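Local coordinates for protein trans-2-enoyl-CoA reductase (Treponema denticola ATCC 35405, PDB 4GGO) that reduces the carbon-carbon double bond of trans-2-enoyl-CoA substrates such as crotonyl-CoA with NADH, in bacterial fatty acid synthesis, at residues Val165-Phe173 with Thr240-Lys251. Numbering follows the deposited sequence.
Sequences VLKPFGKTF and TQALYRKGTIGK
At the N-terminus of helix 248-266, in the catalytic region of this Rossmann-type reductase, Thr-248 grips the loop that joins strands 161-163 and 173-178. Its hydroxyl OG1 donates to Val-165 O (2.8 Å), approaching from above the carbonyl plane, and accepts a nearly straight bond from Lys-167 N (3.1 Å). The backbone completes the grip: Thr-248 N, in the first turn of the helix, donates to Lys-167 O at 3.0 Å, almost in line with the C=O bond. With OG1 set between the backbone N and carbonyl carbon (chi1 57°), the hydroxyl faces the loop, while CG2 packs 3.7 Å from CZ of Phe-169. Phe-169 lies across the turn before the helix with its edge toward Lys-246 O, which sits near the ring plane, 3.0 Å from Phe-169 CD2. A water accepts from Phe-169 N and donates to Ala-242 O, bridging the loop to helix 241-244. Leu-243 works in two directions: CD2 lies 3.6 Å from Pro-168 CD, and CD1 sits 3.7 Å from CD2 of Phe-173, whose ring also meets the methyl of Ala-242. Beyond Thr-248, Leu-166 CD2 packs on Ile-249 CD1. Helix 195-205 packs against both partners, and its Glu-197 forms a salt bridge with Lys-167. Helix 241-244 carries Tyr-244, the probable proton donor, whose ring packs edge-to-face with that of substrate-binding Tyr-234. The hydroxyl and amide bonds thus fix the loop to the start of helix 248-266, while apolar packing and the water join it to the short helix that carries the probable proton donor.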
# COMPACT_ATOMS: atom_id res chain seq x y z
N VAL A 165 -8.92 -9.04 12.18
CA VAL A 165 -10.30 -8.95 11.71
C VAL A 165 -10.66 -7.50 11.39
O VAL A 165 -10.02 -6.57 11.88
CB VAL A 165 -11.30 -9.50 12.75
CG1 VAL A 165 -10.93 -10.93 13.14
CG2 VAL A 165 -11.35 -8.60 13.97
N LEU A 166 -11.68 -7.32 10.56
CA LEU A 166 -12.14 -5.99 10.20
C LEU A 166 -13.57 -5.81 10.70
O LEU A 166 -14.52 -5.96 9.93
CB LEU A 166 -12.10 -5.80 8.68
CG LEU A 166 -10.80 -6.19 7.97
CD1 LEU A 166 -10.92 -5.94 6.48
CD2 LEU A 166 -9.62 -5.44 8.56
N LYS A 167 -13.72 -5.49 11.98
CA LYS A 167 -15.03 -5.47 12.61
C LYS A 167 -15.19 -4.32 13.61
O LYS A 167 -14.20 -3.82 14.14
CB LYS A 167 -15.31 -6.83 13.28
CG LYS A 167 -15.47 -7.98 12.29
CD LYS A 167 -15.96 -9.26 12.93
CE LYS A 167 -14.93 -9.88 13.84
NZ LYS A 167 -15.27 -11.30 14.12
N PRO A 168 -16.44 -3.89 13.86
CA PRO A 168 -16.69 -2.81 14.82
C PRO A 168 -16.71 -3.32 16.26
O PRO A 168 -16.51 -4.51 16.50
CB PRO A 168 -18.08 -2.33 14.43
CG PRO A 168 -18.75 -3.56 13.94
CD PRO A 168 -17.68 -4.34 13.22
N PHE A 169 -16.97 -2.42 17.20
CA PHE A 169 -17.16 -2.79 18.60
C PHE A 169 -18.57 -2.42 19.05
O PHE A 169 -19.12 -1.41 18.61
CB PHE A 169 -16.13 -2.12 19.50
CG PHE A 169 -14.73 -2.63 19.33
CD1 PHE A 169 -14.41 -3.94 19.64
CD2 PHE A 169 -13.73 -1.79 18.87
CE1 PHE A 169 -13.12 -4.41 19.48
CE2 PHE A 169 -12.44 -2.25 18.70
CZ PHE A 169 -12.13 -3.56 19.01
N GLY A 170 -19.15 -3.24 19.92
CA GLY A 170 -20.46 -2.96 20.47
C GLY A 170 -21.61 -3.43 19.60
O GLY A 170 -22.25 -4.44 19.89
N LYS A 171 -21.87 -2.69 18.52
CA LYS A 171 -22.97 -3.01 17.63
C LYS A 171 -22.49 -3.48 16.26
O LYS A 171 -21.37 -3.18 15.85
CB LYS A 171 -23.89 -1.80 17.45
CG LYS A 171 -24.68 -1.42 18.69
CD LYS A 171 -25.70 -0.34 18.37
CE LYS A 171 -26.52 0.03 19.60
NZ LYS A 171 -27.25 -1.14 20.16
N THR A 172 -23.35 -4.22 15.56
CA THR A 172 -23.05 -4.66 14.21
C THR A 172 -23.04 -3.48 13.24
O THR A 172 -23.94 -2.64 13.26
CB THR A 172 -24.06 -5.73 13.73
OG1 THR A 172 -23.93 -5.91 12.31
CG2 THR A 172 -25.49 -5.30 14.05
N PHE A 173 -22.01 -3.40 12.41
CA PHE A 173 -21.92 -2.35 11.42
C PHE A 173 -22.51 -2.82 10.10
O PHE A 173 -22.03 -3.77 9.49
CB PHE A 173 -20.47 -1.90 11.22
CG PHE A 173 -20.28 -0.92 10.09
CD1 PHE A 173 -20.89 0.32 10.13
CD2 PHE A 173 -19.48 -1.24 9.01
CE1 PHE A 173 -20.72 1.22 9.09
CE2 PHE A 173 -19.30 -0.35 7.97
CZ PHE A 173 -19.92 0.89 8.02
N THR A 240 -17.56 5.18 7.34
CA THR A 240 -16.85 3.97 7.74
C THR A 240 -16.10 4.12 9.06
O THR A 240 -15.23 3.31 9.38
CB THR A 240 -15.87 3.50 6.65
OG1 THR A 240 -14.90 4.53 6.41
CG2 THR A 240 -16.61 3.18 5.37
N GLN A 241 -16.45 5.15 9.83
CA GLN A 241 -15.78 5.41 11.11
C GLN A 241 -15.96 4.27 12.11
O GLN A 241 -15.11 4.06 12.97
CB GLN A 241 -16.28 6.72 11.72
CG GLN A 241 -15.74 7.96 11.04
CD GLN A 241 -16.17 9.23 11.74
OE1 GLN A 241 -15.50 10.26 11.64
NE2 GLN A 241 -17.29 9.17 12.45
N ALA A 242 -17.05 3.52 11.98
CA ALA A 242 -17.34 2.41 12.88
C ALA A 242 -16.24 1.34 12.83
O ALA A 242 -16.14 0.51 13.73
CB ALA A 242 -18.69 1.79 12.55
N LEU A 243 -15.43 1.38 11.78
CA LEU A 243 -14.33 0.43 11.62
C LEU A 243 -12.97 1.10 11.75
O LEU A 243 -12.14 0.69 12.56
CB LEU A 243 -14.43 -0.26 10.26
CG LEU A 243 -15.77 -0.96 9.98
CD1 LEU A 243 -15.78 -1.56 8.59
CD2 LEU A 243 -16.04 -2.02 11.03
N TYR A 244 -12.74 2.14 10.95
CA TYR A 244 -11.43 2.78 10.86
C TYR A 244 -11.13 3.72 12.02
O TYR A 244 -9.97 4.02 12.30
CB TYR A 244 -11.28 3.52 9.53
CG TYR A 244 -11.25 2.60 8.33
CD1 TYR A 244 -10.07 1.99 7.93
CD2 TYR A 244 -12.40 2.36 7.58
CE1 TYR A 244 -10.04 1.15 6.83
CE2 TYR A 244 -12.37 1.53 6.48
CZ TYR A 244 -11.19 0.93 6.11
OH TYR A 244 -11.16 0.10 5.01
N ARG A 245 -12.17 4.18 12.70
CA ARG A 245 -12.00 5.06 13.86
C ARG A 245 -12.13 4.30 15.17
O ARG A 245 -11.22 4.32 16.00
CB ARG A 245 -13.03 6.19 13.84
CG ARG A 245 -12.45 7.59 13.69
CD ARG A 245 -12.19 7.92 12.23
NE ARG A 245 -12.24 9.35 11.98
CZ ARG A 245 -12.56 9.90 10.81
NH1 ARG A 245 -12.87 9.12 9.78
NH2 ARG A 245 -12.59 11.21 10.67
N LYS A 246 -13.27 3.65 15.35
CA LYS A 246 -13.61 3.04 16.63
C LYS A 246 -13.63 1.51 16.59
O LYS A 246 -13.95 0.87 17.59
CB LYS A 246 -14.97 3.56 17.12
CG LYS A 246 -15.09 5.09 17.13
CD LYS A 246 -16.41 5.56 17.74
CE LYS A 246 -16.56 5.14 19.19
NZ LYS A 246 -17.83 5.63 19.82
N GLY A 247 -13.28 0.93 15.45
CA GLY A 247 -13.28 -0.52 15.29
C GLY A 247 -11.92 -1.15 15.53
O GLY A 247 -11.01 -0.49 16.03
N THR A 248 -11.79 -2.42 15.18
CA THR A 248 -10.54 -3.15 15.34
C THR A 248 -9.42 -2.51 14.53
O THR A 248 -8.27 -2.44 14.98
CB THR A 248 -10.69 -4.62 14.92
OG1 THR A 248 -11.15 -4.69 13.56
CG2 THR A 248 -11.69 -5.33 15.81
N ILE A 249 -9.76 -2.03 13.33
CA ILE A 249 -8.81 -1.30 12.50
C ILE A 249 -8.39 -0.02 13.21
O ILE A 249 -7.22 0.35 13.22
CB ILE A 249 -9.42 -0.94 11.13
CG1 ILE A 249 -9.80 -2.21 10.36
CG2 ILE A 249 -8.45 -0.09 10.32
CD1 ILE A 249 -10.48 -1.93 9.04
N GLY A 250 -9.38 0.65 13.81
CA GLY A 250 -9.15 1.89 14.52
C GLY A 250 -8.17 1.76 15.67
O GLY A 250 -7.37 2.65 15.92
N LYS A 251 -8.23 0.63 16.37
CA LYS A 251 -7.32 0.39 17.48
C LYS A 251 -5.90 0.11 16.99
O LYS A 251 -4.93 0.54 17.61
CB LYS A 251 -7.82 -0.77 18.35
CG LYS A 251 -8.60 -0.33 19.59
CD LYS A 251 -9.74 0.61 19.22
CE LYS A 251 -10.36 1.24 20.45
NZ LYS A 251 -11.48 2.16 20.08
O HOH W 1 -17.04 0.44 16.32